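Local coordinates for protein angel homolog 2 (Homo sapiens, PDB 6RW0) that removes 2',3'-cyclic phosphates as a member of the CCR4 family of deadenylases and probably binds the 3'-untranslated regions of mRNA, at residues His145-Phe158 with Asp169-Ile181. Numbering follows the deposited sequence.
Sequences HSKFSLLSVNPVEF and DNVGLVLLLQPKI
Leu-177 sets its CD1 over one face of the Phe-148 ring, a CH-pi contact 4.1 Å from the ring centroid, while its CD2 meets Leu-150 CD1. Farther along this face Val-153 and Leu-175 lie side by side, CG1 to CD2 at 3.8 Å. Phe-143 of strand 137-144 packs on Phe-148, Leu-150 and Leu-177, and Ile-141 on Leu-175. A classic beta bulge shifts the register by one residue: Leu-151 and Ser-152 both face Leu-176, whose O accepts Leu-151 N at 2.8 Å and Ser-152 N weakly. On the other face Asn-154 CG, anti to the carbonyl carbon (chi1 -51°), stands beside its own backbone N, bringing ND2 to the Val-174 O (3.1 Å, from above the carbonyl plane) that this N reaches weakly; ND2 also meets Ser-152 OG almost straight (3.0 Å, 173°). A leucine here has no amide to give, which would probably leave the Ser-152 hydroxyl freer to turn and Val-174 O with only the weak backbone bond across this pair. At one end extended Lys-180 carries NZ to His-145 O, 2.7 Å away. Strand 148-157 is the edge strand, and 171-179 joins it to 189-195, in one of the two packed sheets of the DNase I-like endonuclease/exonuclease/phosphatase fold.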
loop_
_atom_site.group_PDB
_atom_site.type_symbol
_atom_site.label_atom_id
_atom_site.label_comp_id
_atom_site.label_asym_id
_atom_site.label_seq_id
_atom_site.Cartn_x
_atom_site.Cartn_y
_atom_site.Cartn_z
ATOM N N HIS A 145 12.038 16.699 5.371
ATOM C CA HIS A 145 13.171 16.699 6.334
ATOM C C HIS A 145 12.930 17.708 7.463
ATOM O O HIS A 145 13.524 17.533 8.476
ATOM C CB HIS A 145 14.533 16.729 5.645
ATOM C CG HIS A 145 14.637 17.654 4.511
ATOM N ND1 HIS A 145 14.579 19.003 4.686
ATOM C CD2 HIS A 145 14.846 17.431 3.205
ATOM C CE1 HIS A 145 14.717 19.586 3.520
ATOM N NE2 HIS A 145 14.873 18.641 2.601
ATOM N N SER A 146 12.067 18.702 7.283
ATOM C CA SER A 146 11.636 19.640 8.339
ATOM C C SER A 146 10.822 18.914 9.419
ATOM O O SER A 146 10.753 19.435 10.500
ATOM C CB SER A 146 10.865 20.789 7.755
ATOM O OG SER A 146 9.576 20.402 7.334
ATOM N N LYS A 147 10.144 17.810 9.105
ATOM C CA LYS A 147 9.259 17.105 10.059
ATOM C C LYS A 147 9.905 15.877 10.704
ATOM O O LYS A 147 9.485 15.540 11.772
ATOM C CB LYS A 147 7.988 16.651 9.342
ATOM C CG LYS A 147 7.028 17.759 8.958
ATOM C CD LYS A 147 6.302 18.376 10.125
ATOM C CE LYS A 147 5.216 17.514 10.724
ATOM N NZ LYS A 147 4.410 18.267 11.715
ATOM N N PHE A 148 10.881 15.239 10.079
ATOM C CA PHE A 148 11.460 14.005 10.649
ATOM C C PHE A 148 12.940 13.838 10.328
ATOM O O PHE A 148 13.407 14.369 9.350
ATOM C CB PHE A 148 10.862 12.740 10.012
ATOM C CG PHE A 148 9.367 12.607 10.048
ATOM C CD1 PHE A 148 8.745 12.006 11.110
ATOM C CD2 PHE A 148 8.594 13.055 9.001
ATOM C CE1 PHE A 148 7.377 11.875 11.125
ATOM C CE2 PHE A 148 7.221 12.935 9.032
ATOM C CZ PHE A 148 6.615 12.337 10.092
ATOM N N SER A 149 13.626 13.088 11.180
ATOM C CA SER A 149 14.936 12.540 10.874
ATOM C C SER A 149 14.812 11.046 10.603
ATOM O O SER A 149 13.913 10.371 11.112
ATOM C CB SER A 149 15.916 12.719 12.037
ATOM O OG SER A 149 16.179 14.090 12.297
ATOM N N LEU A 150 15.739 10.523 9.816
ATOM C CA LEU A 150 15.719 9.122 9.428
ATOM C C LEU A 150 16.562 8.308 10.398
ATOM O O LEU A 150 17.754 8.580 10.570
ATOM C CB LEU A 150 16.292 9.014 8.024
ATOM C CG LEU A 150 16.354 7.634 7.386
ATOM C CD1 LEU A 150 14.998 6.969 7.349
ATOM C CD2 LEU A 150 16.940 7.825 5.997
ATOM N N LEU A 151 15.953 7.290 11.004
ATOM C CA LEU A 151 16.693 6.394 11.882
ATOM C C LEU A 151 17.180 5.141 11.159
ATOM O O LEU A 151 18.299 4.681 11.412
ATOM C CB LEU A 151 15.835 5.994 13.084
ATOM C CG LEU A 151 15.365 7.168 13.946
ATOM C CD1 LEU A 151 14.555 6.662 15.124
ATOM C CD2 LEU A 151 16.550 7.974 14.425
ATOM N N SER A 152 16.358 4.560 10.288
ATOM C CA SER A 152 16.782 3.373 9.562
ATOM C C SER A 152 15.945 3.178 8.308
ATOM O O SER A 152 14.789 3.606 8.228
ATOM C CB SER A 152 16.709 2.114 10.434
ATOM O OG SER A 152 15.383 1.831 10.821
ATOM N N VAL A 153 16.565 2.508 7.338
ATOM C CA VAL A 153 15.950 2.142 6.069
ATOM C C VAL A 153 16.012 0.628 5.961
ATOM O O VAL A 153 17.095 0.037 6.061
ATOM C CB VAL A 153 16.692 2.798 4.891
ATOM C CG1 VAL A 153 15.996 2.438 3.572
ATOM C CG2 VAL A 153 16.789 4.299 5.091
ATOM N N ASN A 154 14.861 0.001 5.727
ATOM C CA ASN A 154 14.713 -1.447 5.860
ATOM C C ASN A 154 13.959 -1.983 4.657
ATOM O O ASN A 154 12.727 -2.120 4.684
ATOM C CB ASN A 154 14.026 -1.763 7.181
ATOM C CG ASN A 154 14.702 -1.063 8.353
ATOM O OD1 ASN A 154 15.671 -1.569 8.897
ATOM N ND2 ASN A 154 14.211 0.114 8.716
ATOM N N PRO A 155 14.667 -2.294 3.577
ATOM C CA PRO A 155 14.005 -2.860 2.398
ATOM C C PRO A 155 13.580 -4.295 2.644
ATOM O O PRO A 155 14.172 -5.019 3.444
ATOM C CB PRO A 155 15.094 -2.790 1.320
ATOM C CG PRO A 155 16.405 -2.961 2.105
ATOM C CD PRO A 155 16.134 -2.183 3.396
ATOM N N VAL A 156 12.569 -4.731 1.891
ATOM C CA VAL A 156 12.085 -6.105 1.934
ATOM C C VAL A 156 11.985 -6.605 0.498
ATOM O O VAL A 156 11.311 -5.978 -0.334
ATOM C CB VAL A 156 10.711 -6.195 2.615
ATOM C CG1 VAL A 156 10.305 -7.634 2.809
ATOM C CG2 VAL A 156 10.706 -5.463 3.955
ATOM N N GLU A 157 12.645 -7.719 0.200
ATOM C CA GLU A 157 12.499 -8.401 -1.085
ATOM C C GLU A 157 11.652 -9.645 -0.874
ATOM O O GLU A 157 12.016 -10.517 -0.070
ATOM C CB GLU A 157 13.858 -8.801 -1.659
ATOM C CG GLU A 157 14.680 -7.611 -2.093
ATOM C CD GLU A 157 16.036 -7.959 -2.673
ATOM O OE1 GLU A 157 16.466 -9.138 -2.610
ATOM O OE2 GLU A 157 16.679 -7.022 -3.197
ATOM N N PHE A 158 10.529 -9.744 -1.587
ATOM C CA PHE A 158 9.698 -10.931 -1.438
ATOM C C PHE A 158 10.205 -12.103 -2.271
ATOM O O PHE A 158 9.797 -13.242 -2.019
ATOM C CB PHE A 158 8.230 -10.639 -1.775
ATOM C CG PHE A 158 7.602 -9.535 -0.938
ATOM C CD1 PHE A 158 7.837 -9.433 0.428
ATOM C CD2 PHE A 158 6.756 -8.617 -1.523
ATOM C CE1 PHE A 158 7.246 -8.421 1.179
ATOM C CE2 PHE A 158 6.170 -7.624 -0.784
ATOM C CZ PHE A 158 6.426 -7.515 0.572
ATOM N N ASP A 169 8.665 -10.889 -7.974
ATOM C CA ASP A 169 9.632 -9.805 -7.787
ATOM C C ASP A 169 9.156 -8.656 -6.906
ATOM O O ASP A 169 9.879 -7.655 -6.767
ATOM C CB ASP A 169 10.097 -9.300 -9.151
ATOM C CG ASP A 169 10.995 -10.305 -9.847
ATOM O OD1 ASP A 169 11.967 -10.791 -9.207
ATOM O OD2 ASP A 169 10.703 -10.633 -11.020
ATOM N N ASN A 170 8.032 -8.802 -6.227
ATOM C CA ASN A 170 7.495 -7.701 -5.444
ATOM C C ASN A 170 8.373 -7.387 -4.237
ATOM O O ASN A 170 9.171 -8.212 -3.762
ATOM C CB ASN A 170 6.077 -8.037 -5.011
ATOM C CG ASN A 170 5.194 -8.373 -6.180
ATOM O OD1 ASN A 170 5.066 -9.544 -6.556
ATOM N ND2 ASN A 170 4.624 -7.343 -6.810
ATOM N N VAL A 171 8.194 -6.166 -3.732
ATOM C CA VAL A 171 9.012 -5.641 -2.651
ATOM C C VAL A 171 8.182 -4.819 -1.669
ATOM O O VAL A 171 7.026 -4.466 -1.911
ATOM C CB VAL A 171 10.186 -4.776 -3.168
ATOM C CG1 VAL A 171 11.158 -5.587 -4.015
ATOM C CG2 VAL A 171 9.665 -3.568 -3.963
ATOM N N GLY A 172 8.834 -4.505 -0.547
ATOM C CA GLY A 172 8.326 -3.546 0.411
ATOM C C GLY A 172 9.467 -2.704 0.944
ATOM O O GLY A 172 10.642 -2.963 0.662
ATOM N N LEU A 173 9.109 -1.702 1.741
ATOM C CA LEU A 173 10.099 -0.797 2.312
ATOM C C LEU A 173 9.556 -0.292 3.637
ATOM O O LEU A 173 8.372 0.049 3.727
ATOM C CB LEU A 173 10.397 0.373 1.374
ATOM C CG LEU A 173 11.498 1.331 1.821
ATOM C CD1 LEU A 173 12.839 0.672 1.961
ATOM C CD2 LEU A 173 11.566 2.479 0.802
ATOM N N VAL A 174 10.403 -0.282 4.662
ATOM C CA VAL A 174 10.021 0.152 6.003
ATOM C C VAL A 174 11.048 1.170 6.468
ATOM O O VAL A 174 12.251 0.877 6.487
ATOM C CB VAL A 174 9.942 -1.026 6.991
ATOM C CG1 VAL A 174 9.506 -0.537 8.359
ATOM C CG2 VAL A 174 8.992 -2.107 6.457
ATOM N N LEU A 175 10.594 2.366 6.822
ATOM C CA LEU A 175 11.472 3.370 7.401
ATOM C C LEU A 175 11.122 3.545 8.869
ATOM O O LEU A 175 9.959 3.423 9.265
ATOM C CB LEU A 175 11.341 4.735 6.714
ATOM C CG LEU A 175 11.575 4.836 5.208
ATOM C CD1 LEU A 175 11.707 6.306 4.783
ATOM C CD2 LEU A 175 12.763 4.042 4.721
ATOM N N LEU A 176 12.127 3.849 9.674
ATOM C CA LEU A 176 11.908 4.283 11.042
ATOM C C LEU A 176 12.306 5.751 11.103
ATOM O O LEU A 176 13.439 6.097 10.750
ATOM C CB LEU A 176 12.713 3.441 12.022
ATOM C CG LEU A 176 12.297 3.682 13.472
ATOM C CD1 LEU A 176 10.880 3.208 13.797
ATOM C CD2 LEU A 176 13.296 3.004 14.399
ATOM N N LEU A 177 11.351 6.591 11.478
ATOM C CA LEU A 177 11.503 8.060 11.452
ATOM C C LEU A 177 11.396 8.647 12.856
ATOM O O LEU A 177 10.611 8.167 13.607
ATOM C CB LEU A 177 10.404 8.674 10.583
ATOM C CG LEU A 177 10.318 8.197 9.141
ATOM C CD1 LEU A 177 9.182 8.903 8.436
ATOM C CD2 LEU A 177 11.613 8.434 8.397
ATOM N N GLN A 178 12.178 9.672 13.158
ATOM C CA GLN A 178 12.112 10.358 14.457
ATOM C C GLN A 178 11.426 11.706 14.226
ATOM O O GLN A 178 11.981 12.513 13.510
ATOM C CB GLN A 178 13.502 10.557 15.044
ATOM C CG GLN A 178 13.459 11.203 16.417
ATOM C CD GLN A 178 12.697 10.367 17.406
ATOM O OE1 GLN A 178 12.849 9.167 17.462
ATOM N NE2 GLN A 178 11.828 10.992 18.167
ATOM N N PRO A 179 10.243 11.968 14.805
ATOM C CA PRO A 179 9.616 13.271 14.674
ATOM C C PRO A 179 10.555 14.376 15.186
ATOM O O PRO A 179 11.155 14.173 16.176
ATOM C CB PRO A 179 8.366 13.156 15.544
ATOM C CG PRO A 179 8.052 11.697 15.511
ATOM C CD PRO A 179 9.407 11.030 15.532
ATOM N N LYS A 180 10.637 15.497 14.478
ATOM C CA LYS A 180 11.514 16.627 14.848
ATOM C C LYS A 180 10.765 17.581 15.770
ATOM O O LYS A 180 10.163 18.495 15.262
ATOM C CB LYS A 180 11.948 17.365 13.589
ATOM C CG LYS A 180 13.158 16.771 12.915
ATOM C CD LYS A 180 13.857 17.722 12.015
ATOM C CE LYS A 180 14.975 17.041 11.276
ATOM N NZ LYS A 180 15.538 17.903 10.224
ATOM N N ILE A 181 10.817 17.347 17.072
ATOM C CA ILE A 181 10.187 18.208 18.114
ATOM C C ILE A 181 11.112 18.259 19.337
ATOM O O ILE A 181 12.023 17.421 19.396
ATOM C CB ILE A 181 8.777 17.722 18.487
ATOM C CG1 ILE A 181 8.762 16.269 18.939
ATOM C CG2 ILE A 181 7.790 17.929 17.362
ATOM C CD1 ILE A 181 7.392 15.707 18.944
HETATM O O HOH W 1 8.910 19.341 13.001
#